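PDB 2OKX: rhamnosidase B from Bacillus sp., which hydrolyses terminal alpha-L-rhamnose residues from alpha-L-rhamnosides, as a member of glycoside hydrolase family 78 that probably works with inversion at the anomeric carbon. Local coordinates for residues V468-E473 and L832-T837; V284-Y289 and H478-D483. All coordinates share one frame; numbering follows the deposited sequence.

Contact 1 (V468-E473 and L832-T837)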
ATOM      1  N   VAL A 468      -7.440   8.188   9.287  1.00 15.11           N
ATOM      2  CA  VAL A 468      -7.962   8.540   7.972  1.00 16.45           C
ATOM      3  C   VAL A 468      -7.009   9.551   7.344  1.00 16.86           C
ATOM      4  O   VAL A 468      -6.184  10.146   8.040  1.00 15.17           O
ATOM      5  CB  VAL A 468      -9.392   9.131   8.044  1.00 17.66           C
ATOM      6  CG1 VAL A 468     -10.336   8.112   8.671  1.00 18.33           C
ATOM      7  CG2 VAL A 468      -9.402  10.429   8.834  1.00 18.06           C
ATOM      8  N   GLU A 469      -7.116   9.731   6.031  1.00 18.26           N
ATOM      9  CA  GLU A 469      -6.246  10.652   5.302  1.00 16.83           C
ATOM     10  C   GLU A 469      -6.863  12.020   5.066  1.00 16.86           C
ATOM     11  O   GLU A 469      -6.151  13.021   4.971  1.00 15.51           O
ATOM     12  CB  GLU A 469      -5.922  10.100   3.914  1.00 16.29           C
ATOM     13  CG  GLU A 469      -5.324   8.728   3.851  1.00 16.79           C
ATOM     14  CD  GLU A 469      -4.915   8.383   2.434  1.00 17.34           C
ATOM     15  OE1 GLU A 469      -5.800   8.290   1.560  1.00 16.74           O
ATOM     16  OE2 GLU A 469      -3.704   8.218   2.193  1.00 20.15           O
ATOM     17  N   TYR A 470      -8.185  12.048   4.953  1.00 17.13           N
ATOM     18  CA  TYR A 470      -8.886  13.275   4.627  1.00 17.17           C
ATOM     19  C   TYR A 470     -10.192  13.543   5.361  1.00 17.77           C
ATOM     20  O   TYR A 470     -11.007  12.647   5.565  1.00 17.38           O
ATOM     21  CB  TYR A 470      -9.160  13.273   3.111  1.00 16.15           C
ATOM     22  CG  TYR A 470      -9.819  14.522   2.578  1.00 19.21           C
ATOM     23  CD1 TYR A 470     -11.211  14.633   2.502  1.00 19.51           C
ATOM     24  CD2 TYR A 470      -9.050  15.614   2.175  1.00 18.89           C
ATOM     25  CE1 TYR A 470     -11.816  15.804   2.041  1.00 19.43           C
ATOM     26  CE2 TYR A 470      -9.643  16.782   1.718  1.00 18.92           C
ATOM     27  CZ  TYR A 470     -11.021  16.874   1.652  1.00 20.38           C
ATOM     28  OH  TYR A 470     -11.593  18.041   1.198  1.00 21.75           O
ATOM     29  N   MET A 471     -10.374  14.798   5.747  1.00 17.61           N
ATOM     30  CA  MET A 471     -11.598  15.249   6.384  1.00 20.22           C
ATOM     31  C   MET A 471     -11.669  16.759   6.221  1.00 20.38           C
ATOM     32  O   MET A 471     -10.640  17.445   6.198  1.00 19.71           O
ATOM     33  CB  MET A 471     -11.684  14.803   7.859  1.00 22.02           C
ATOM     34  CG  MET A 471     -10.568  15.199   8.783  1.00 23.95           C
ATOM     35  SD  MET A 471     -10.623  14.182  10.315  1.00 22.78           S
ATOM     36  CE  MET A 471     -12.215  14.656  10.999  1.00 22.44           C
ATOM     37  N   ARG A 472     -12.884  17.270   6.058  1.00 19.67           N
ATOM     38  CA  ARG A 472     -13.078  18.697   5.856  1.00 21.05           C
ATOM     39  C   ARG A 472     -14.497  19.142   6.182  1.00 21.23           C
ATOM     40  O   ARG A 472     -15.464  18.581   5.672  1.00 21.20           O
ATOM     41  CB  ARG A 472     -12.773  19.065   4.398  1.00 21.64           C
ATOM     42  CG  ARG A 472     -13.019  20.536   4.055  1.00 23.25           C
ATOM     43  CD  ARG A 472     -12.962  20.788   2.544  1.00 26.70           C
ATOM     44  NE  ARG A 472     -13.212  22.192   2.210  1.00 27.26           N
ATOM     45  CZ  ARG A 472     -12.324  23.170   2.357  1.00 27.92           C
ATOM     46  NH1 ARG A 472     -11.108  22.910   2.827  1.00 27.15           N
ATOM     47  NH2 ARG A 472     -12.659  24.418   2.051  1.00 26.33           N
ATOM     48  N   GLU A 473     -14.601  20.147   7.043  1.00 21.68           N
ATOM     49  CA  GLU A 473     -15.879  20.734   7.424  1.00 24.22           C
ATOM     50  C   GLU A 473     -17.052  19.772   7.642  1.00 24.81           C
ATOM     51  O   GLU A 473     -18.106  19.917   7.021  1.00 26.09           O
ATOM     52  CB  GLU A 473     -16.252  21.796   6.381  1.00 25.59           C
ATOM     53  CG  GLU A 473     -15.221  22.922   6.305  1.00 27.11           C
ATOM     54  CD  GLU A 473     -15.498  23.944   5.219  1.00 28.73           C
ATOM     55  OE1 GLU A 473     -14.842  25.008   5.236  1.00 31.22           O
ATOM     56  OE2 GLU A 473     -16.354  23.693   4.350  1.00 27.93           O
ATOM     57  N   LEU A 832      -3.639  21.164  -3.322  1.00 16.72           N
ATOM     58  CA  LEU A 832      -3.275  22.078  -2.253  1.00 17.38           C
ATOM     59  C   LEU A 832      -4.475  22.886  -1.758  1.00 17.49           C
ATOM     60  O   LEU A 832      -4.521  23.296  -0.594  1.00 18.60           O
ATOM     61  CB  LEU A 832      -2.169  23.022  -2.734  1.00 15.83           C
ATOM     62  CG  LEU A 832      -0.820  22.327  -2.949  1.00 18.46           C
ATOM     63  CD1 LEU A 832       0.113  23.216  -3.768  1.00 16.28           C
ATOM     64  CD2 LEU A 832      -0.211  21.991  -1.594  1.00 17.82           C
ATOM     65  N   ARG A 833      -5.442  23.116  -2.641  1.00 16.96           N
ATOM     66  CA  ARG A 833      -6.627  23.873  -2.260  1.00 16.97           C
ATOM     67  C   ARG A 833      -7.327  23.140  -1.121  1.00 17.96           C
ATOM     68  O   ARG A 833      -7.863  23.766  -0.209  1.00 18.24           O
ATOM     69  CB  ARG A 833      -7.576  24.033  -3.453  1.00 17.58           C
ATOM     70  CG  ARG A 833      -8.789  24.936  -3.172  1.00 17.14           C
ATOM     71  CD  ARG A 833     -10.008  24.143  -2.680  1.00 18.91           C
ATOM     72  NE  ARG A 833     -11.115  25.027  -2.299  1.00 19.28           N
ATOM     73  CZ  ARG A 833     -11.189  25.680  -1.142  1.00 20.88           C
ATOM     74  NH1 ARG A 833     -10.225  25.551  -0.240  1.00 19.14           N
ATOM     75  NH2 ARG A 833     -12.226  26.467  -0.884  1.00 18.97           N
ATOM     76  N   TYR A 834      -7.303  21.812  -1.172  1.00 18.86           N
ATOM     77  CA  TYR A 834      -7.932  21.002  -0.134  1.00 21.01           C
ATOM     78  C   TYR A 834      -6.949  20.589   0.959  1.00 20.31           C
ATOM     79  O   TYR A 834      -7.146  19.588   1.646  1.00 21.26           O
ATOM     80  CB  TYR A 834      -8.598  19.768  -0.757  1.00 21.77           C
ATOM     81  CG  TYR A 834      -9.777  20.127  -1.634  1.00 25.36           C
ATOM     82  CD1 TYR A 834      -9.631  20.277  -3.015  1.00 27.39           C
ATOM     83  CD2 TYR A 834     -11.024  20.388  -1.075  1.00 27.62           C
ATOM     84  CE1 TYR A 834     -10.701  20.682  -3.817  1.00 29.06           C
ATOM     85  CE2 TYR A 834     -12.100  20.792  -1.866  1.00 31.52           C
ATOM     86  CZ  TYR A 834     -11.929  20.940  -3.233  1.00 31.54           C
ATOM     87  OH  TYR A 834     -12.984  21.371  -4.007  1.00 36.62           O
ATOM     88  N   ASP A 835      -5.889  21.378   1.108  1.00 19.69           N
ATOM     89  CA  ASP A 835      -4.862  21.158   2.126  1.00 19.64           C
ATOM     90  C   ASP A 835      -4.116  19.827   2.031  1.00 19.29           C
ATOM     91  O   ASP A 835      -3.734  19.246   3.045  1.00 16.50           O
ATOM     92  CB  ASP A 835      -5.480  21.315   3.524  1.00 19.83           C
ATOM     93  CG  ASP A 835      -4.433  21.482   4.612  1.00 22.74           C
ATOM     94  OD1 ASP A 835      -3.383  22.099   4.340  1.00 21.89           O
ATOM     95  OD2 ASP A 835      -4.662  21.011   5.746  1.00 22.95           O
ATOM     96  N   ALA A 836      -3.895  19.349   0.813  1.00 18.51           N
ATOM     97  CA  ALA A 836      -3.168  18.101   0.624  1.00 20.02           C
ATOM     98  C   ALA A 836      -1.720  18.274   1.092  1.00 20.18           C
ATOM     99  O   ALA A 836      -1.130  19.344   0.939  1.00 20.68           O
ATOM    100  CB  ALA A 836      -3.194  17.693  -0.852  1.00 18.92           C
ATOM    101  N   THR A 837      -1.152  17.227   1.679  1.00 18.21           N
ATOM    102  CA  THR A 837       0.234  17.288   2.124  1.00 17.35           C
ATOM    103  C   THR A 837       1.008  16.223   1.359  1.00 16.98           C
ATOM    104  O   THR A 837       2.207  16.038   1.565  1.00 17.23           O
ATOM    105  CB  THR A 837       0.357  17.053   3.652  1.00 18.74           C
ATOM    106  OG1 THR A 837      -0.365  15.872   4.022  1.00 17.70           O
ATOM    107  CG2 THR A 837      -0.201  18.254   4.419  1.00 20.47           C
TER
HETATM  108  O   HOH W   1      -9.768  20.363   2.938  1.00 31.65           O
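Two positively charged guanidinium groups meet here: Arg472 NH2 lies over one face of the Arg833 group, 3.5 Å from its NH1, with the two planes 65° apart. Glu473 OE1 forms a long charge pair with Arg472 NH2 that probably eases this meeting. No direct hydrogen bond crosses between the segments. A water ties them together instead, accepting from Arg472 NH1 (2.9 Å) and donating to the backbone oxygen Tyr834 O (3.0 Å). Arg472 reaches it because its CG stands anti to the backbone N (chi1 177°) and its chain stays extended to NE, while CD lies at the edge of the Tyr834 ring. Tyr834 belongs to the turn where helix 817-833, part of the helical barrel of the catalytic domain, ends in a Schellman motif with Asp835 at the positive-phi C-prime position; strand 462-472 comes from the concanavalin-like domain. Tyr470, also on that strand, brings its OH to 3.3 Å from Tyr834 CD2. Arg833 folds its CD over the centre of the Tyr834 ring, giving the aromatic an aliphatic cover. With an alanine in place of Arg472, the NH1 donor is gone, so the water would probably be held less firmly at Tyr834 O and the Tyr834 ring edge would lose its CD neighbour.

Contact 2 (V284-Y289 and H478-D483)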
ATOM      1  N   VAL A 284     -24.952   7.301   2.485  1.00 24.36           N
ATOM      2  CA  VAL A 284     -24.147   7.859   1.411  1.00 24.31           C
ATOM      3  C   VAL A 284     -23.247   6.733   0.923  1.00 23.23           C
ATOM      4  O   VAL A 284     -22.448   6.188   1.689  1.00 23.14           O
ATOM      5  CB  VAL A 284     -23.272   9.036   1.907  1.00 26.03           C
ATOM      6  CG1 VAL A 284     -22.418   9.566   0.762  1.00 25.32           C
ATOM      7  CG2 VAL A 284     -24.162  10.147   2.465  1.00 26.24           C
ATOM      8  N   GLN A 285     -23.395   6.374  -0.348  1.00 22.91           N
ATOM      9  CA  GLN A 285     -22.603   5.304  -0.940  1.00 24.16           C
ATOM     10  C   GLN A 285     -21.158   5.401  -0.473  1.00 22.17           C
ATOM     11  O   GLN A 285     -20.578   6.486  -0.451  1.00 22.57           O
ATOM     12  CB  GLN A 285     -22.672   5.394  -2.464  1.00 28.27           C
ATOM     13  CG  GLN A 285     -21.871   4.335  -3.193  1.00 34.24           C
ATOM     14  CD  GLN A 285     -22.025   4.447  -4.696  1.00 39.95           C
ATOM     15  OE1 GLN A 285     -21.763   5.498  -5.280  1.00 41.41           O
ATOM     16  NE2 GLN A 285     -22.456   3.361  -5.331  1.00 44.52           N
ATOM     17  N   PRO A 286     -20.545   4.263  -0.121  1.00 21.78           N
ATOM     18  CA  PRO A 286     -21.092   2.902  -0.153  1.00 21.68           C
ATOM     19  C   PRO A 286     -21.893   2.465   1.074  1.00 22.09           C
ATOM     20  O   PRO A 286     -22.328   1.317   1.148  1.00 24.67           O
ATOM     21  CB  PRO A 286     -19.845   2.056  -0.325  1.00 20.95           C
ATOM     22  CG  PRO A 286     -18.885   2.766   0.598  1.00 21.24           C
ATOM     23  CD  PRO A 286     -19.124   4.241   0.275  1.00 20.31           C
ATOM     24  N   GLU A 287     -22.089   3.359   2.037  1.00 22.00           N
ATOM     25  CA  GLU A 287     -22.831   2.995   3.245  1.00 23.19           C
ATOM     26  C   GLU A 287     -24.319   2.806   2.982  1.00 22.75           C
ATOM     27  O   GLU A 287     -24.877   3.377   2.051  1.00 21.81           O
ATOM     28  CB  GLU A 287     -22.675   4.067   4.326  1.00 23.41           C
ATOM     29  CG  GLU A 287     -21.249   4.478   4.624  1.00 22.56           C
ATOM     30  CD  GLU A 287     -21.176   5.583   5.658  1.00 25.61           C
ATOM     31  OE1 GLU A 287     -20.092   6.190   5.805  1.00 25.27           O
ATOM     32  OE2 GLU A 287     -22.201   5.841   6.330  1.00 24.28           O
ATOM     33  N   ARG A 288     -24.961   1.994   3.813  1.00 24.30           N
ATOM     34  CA  ARG A 288     -26.391   1.781   3.682  1.00 24.42           C
ATOM     35  C   ARG A 288     -26.984   1.429   5.036  1.00 23.56           C
ATOM     36  O   ARG A 288     -26.388   0.679   5.811  1.00 22.41           O
ATOM     37  CB  ARG A 288     -26.699   0.673   2.670  1.00 24.90           C
ATOM     38  CG  ARG A 288     -28.196   0.493   2.439  1.00 26.98           C
ATOM     39  CD  ARG A 288     -28.503  -0.518   1.344  1.00 28.78           C
ATOM     40  NE  ARG A 288     -28.136  -0.035   0.015  1.00 28.06           N
ATOM     41  CZ  ARG A 288     -28.425  -0.674  -1.114  1.00 29.49           C
ATOM     42  NH1 ARG A 288     -29.090  -1.824  -1.075  1.00 26.57           N
ATOM     43  NH2 ARG A 288     -28.049  -0.169  -2.283  1.00 26.71           N
ATOM     44  N   TYR A 289     -28.151   2.000   5.318  1.00 24.15           N
ATOM     45  CA  TYR A 289     -28.853   1.745   6.572  1.00 25.27           C
ATOM     46  C   TYR A 289     -30.324   1.451   6.285  1.00 25.32           C
ATOM     47  O   TYR A 289     -30.950   2.117   5.464  1.00 24.79           O
ATOM     48  CB  TYR A 289     -28.749   2.957   7.507  1.00 24.87           C
ATOM     49  CG  TYR A 289     -27.330   3.424   7.735  1.00 24.70           C
ATOM     50  CD1 TYR A 289     -26.701   4.273   6.820  1.00 26.64           C
ATOM     51  CD2 TYR A 289     -26.593   2.964   8.821  1.00 24.50           C
ATOM     52  CE1 TYR A 289     -25.373   4.647   6.983  1.00 24.05           C
ATOM     53  CE2 TYR A 289     -25.262   3.331   8.994  1.00 26.34           C
ATOM     54  CZ  TYR A 289     -24.658   4.171   8.067  1.00 26.45           C
ATOM     55  OH  TYR A 289     -23.333   4.509   8.215  1.00 24.94           O
ATOM     56  N   HIS A 478     -13.967   8.127   5.044  1.00 17.56           N
ATOM     57  CA  HIS A 478     -13.611   6.873   5.693  1.00 17.90           C
ATOM     58  C   HIS A 478     -12.841   5.966   4.751  1.00 18.05           C
ATOM     59  O   HIS A 478     -13.061   5.985   3.542  1.00 19.16           O
ATOM     60  CB  HIS A 478     -14.865   6.173   6.224  1.00 15.55           C
ATOM     61  CG  HIS A 478     -15.456   6.861   7.412  1.00 17.12           C
ATOM     62  ND1 HIS A 478     -16.637   7.568   7.354  1.00 20.58           N
ATOM     63  CD2 HIS A 478     -14.994   7.004   8.674  1.00 14.66           C
ATOM     64  CE1 HIS A 478     -16.875   8.118   8.532  1.00 17.79           C
ATOM     65  NE2 HIS A 478     -15.892   7.792   9.348  1.00 18.04           N
ATOM     66  N   THR A 479     -11.930   5.180   5.317  1.00 17.53           N
ATOM     67  CA  THR A 479     -11.108   4.282   4.526  1.00 16.71           C
ATOM     68  C   THR A 479     -11.829   2.972   4.199  1.00 18.11           C
ATOM     69  O   THR A 479     -11.371   1.893   4.571  1.00 17.93           O
ATOM     70  CB  THR A 479      -9.772   3.983   5.256  1.00 17.85           C
ATOM     71  OG1 THR A 479     -10.033   3.379   6.527  1.00 15.64           O
ATOM     72  CG2 THR A 479      -8.998   5.276   5.494  1.00 17.18           C
ATOM     73  N   TYR A 480     -12.960   3.074   3.500  1.00 19.53           N
ATOM     74  CA  TYR A 480     -13.731   1.888   3.114  1.00 19.41           C
ATOM     75  C   TYR A 480     -12.777   0.911   2.445  1.00 20.22           C
ATOM     76  O   TYR A 480     -12.044   1.288   1.528  1.00 19.60           O
ATOM     77  CB  TYR A 480     -14.843   2.260   2.129  1.00 19.99           C
ATOM     78  CG  TYR A 480     -15.781   3.332   2.627  1.00 18.72           C
ATOM     79  CD1 TYR A 480     -16.655   3.091   3.691  1.00 17.37           C
ATOM     80  CD2 TYR A 480     -15.782   4.598   2.049  1.00 18.23           C
ATOM     81  CE1 TYR A 480     -17.505   4.089   4.164  1.00 16.46           C
ATOM     82  CE2 TYR A 480     -16.621   5.599   2.512  1.00 18.19           C
ATOM     83  CZ  TYR A 480     -17.480   5.342   3.569  1.00 17.85           C
ATOM     84  OH  TYR A 480     -18.302   6.348   4.024  1.00 17.48           O
ATOM     85  N   GLY A 481     -12.786  -0.337   2.906  1.00 18.10           N
ATOM     86  CA  GLY A 481     -11.901  -1.344   2.348  1.00 19.05           C
ATOM     87  C   GLY A 481     -10.620  -1.472   3.155  1.00 19.56           C
ATOM     88  O   GLY A 481      -9.760  -2.309   2.859  1.00 20.04           O
ATOM     89  N   LEU A 482     -10.499  -0.642   4.187  1.00 19.40           N
ATOM     90  CA  LEU A 482      -9.313  -0.648   5.037  1.00 19.22           C
ATOM     91  C   LEU A 482      -9.648  -0.444   6.506  1.00 19.98           C
ATOM     92  O   LEU A 482     -10.011   0.659   6.918  1.00 20.63           O
ATOM     93  CB  LEU A 482      -8.347   0.457   4.597  1.00 16.84           C
ATOM     94  CG  LEU A 482      -7.110   0.683   5.468  1.00 18.35           C
ATOM     95  CD1 LEU A 482      -6.126  -0.470   5.265  1.00 18.00           C
ATOM     96  CD2 LEU A 482      -6.457   2.013   5.102  1.00 17.05           C
ATOM     97  N   ASP A 483      -9.540  -1.507   7.294  1.00 20.08           N
ATOM     98  CA  ASP A 483      -9.787  -1.398   8.727  1.00 20.31           C
ATOM     99  C   ASP A 483      -8.482  -0.870   9.311  1.00 18.70           C
ATOM    100  O   ASP A 483      -7.682  -1.621   9.870  1.00 18.75           O
ATOM    101  CB  ASP A 483     -10.122  -2.767   9.317  1.00 20.98           C
ATOM    102  CG  ASP A 483     -11.587  -3.116   9.177  1.00 22.05           C
ATOM    103  OD1 ASP A 483     -12.060  -3.296   8.034  1.00 22.09           O
ATOM    104  OD2 ASP A 483     -12.268  -3.203  10.222  1.00 21.48           O
TER
HETATM  105  O   HOH W   2     -19.745   7.801   2.225  1.00 31.70           O
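Tyr480 lays its ring between Pro286, across the contact, and His478 of its own segment. Pro286 CG sits 3.7 Å from the ring centroid and only 10° off the ring normal, a CH-pi contact over the middle of the face; His478 CB covers the opposite face nearer the rim. Proline suits this place because its flat-sided, slightly polarised ring methylenes pack well against an aromatic. It also follows a cis peptide bond and sits third in the tight turn closed by Glu287 N and Val284 O, so its ring is held toward Tyr480. CD of the same proline adds a second touch, 3.6 Å from Tyr480 CE2.

At the rim of the ring Glu287 takes over. With CG anti to its carbonyl carbon (chi1 -51°) and the chain extended beyond, its carboxylate comes to the phenol end, where Tyr480 OH donates to Glu287 OE1 over 2.5 Å, on the anti side and tilted 19° out of the carboxylate plane. The other oxygen, Glu287 OE2, accepts from Tyr289 OH at 2.6 Å, met from above that plane. Two tyrosines thus fix the rotation of one carboxylate. The Tyr480 oxygen also receives a hydrogen bond from a water at 2.7 Å from Tyr480 OH, and that water donates as well to Gln285 O, which Asn852 of the catalytic domain binds too.

A glycerol, probably from the crystallisation liquor, lies about 5 Å from the Glu287 side chain. The two halves of this domain junction are both turns: Val284 to Glu287 fits a type VI turn, defined by its cis-proline, and Thr479 to Leu482 is a type II turn, with Gly481 taking the positive phi of its third position.

Contacts 1 and 2 both use the concanavalin-like domain, their centres 18 Å apart, and both draw on one run of chain: 468-473 ends strand 462-472, the short strand 475-477 returns alongside it, and the loop 478-483 follows. The two touch directly, Val468 CA packing on Thr479 CG2 at 4.2 Å. Contact 1 joins this domain to the helical barrel and contact 2 joins it to domain D2, so this domain meets both, while Asn852 of the barrel domain also reaches D2 at Gln285 O. In chain order D2 comes first and the barrel last. A glycerol near Glu287 may mark a pocket beside contact 2, but it probably comes from the crystallisation liquor and says nothing firm about substrate.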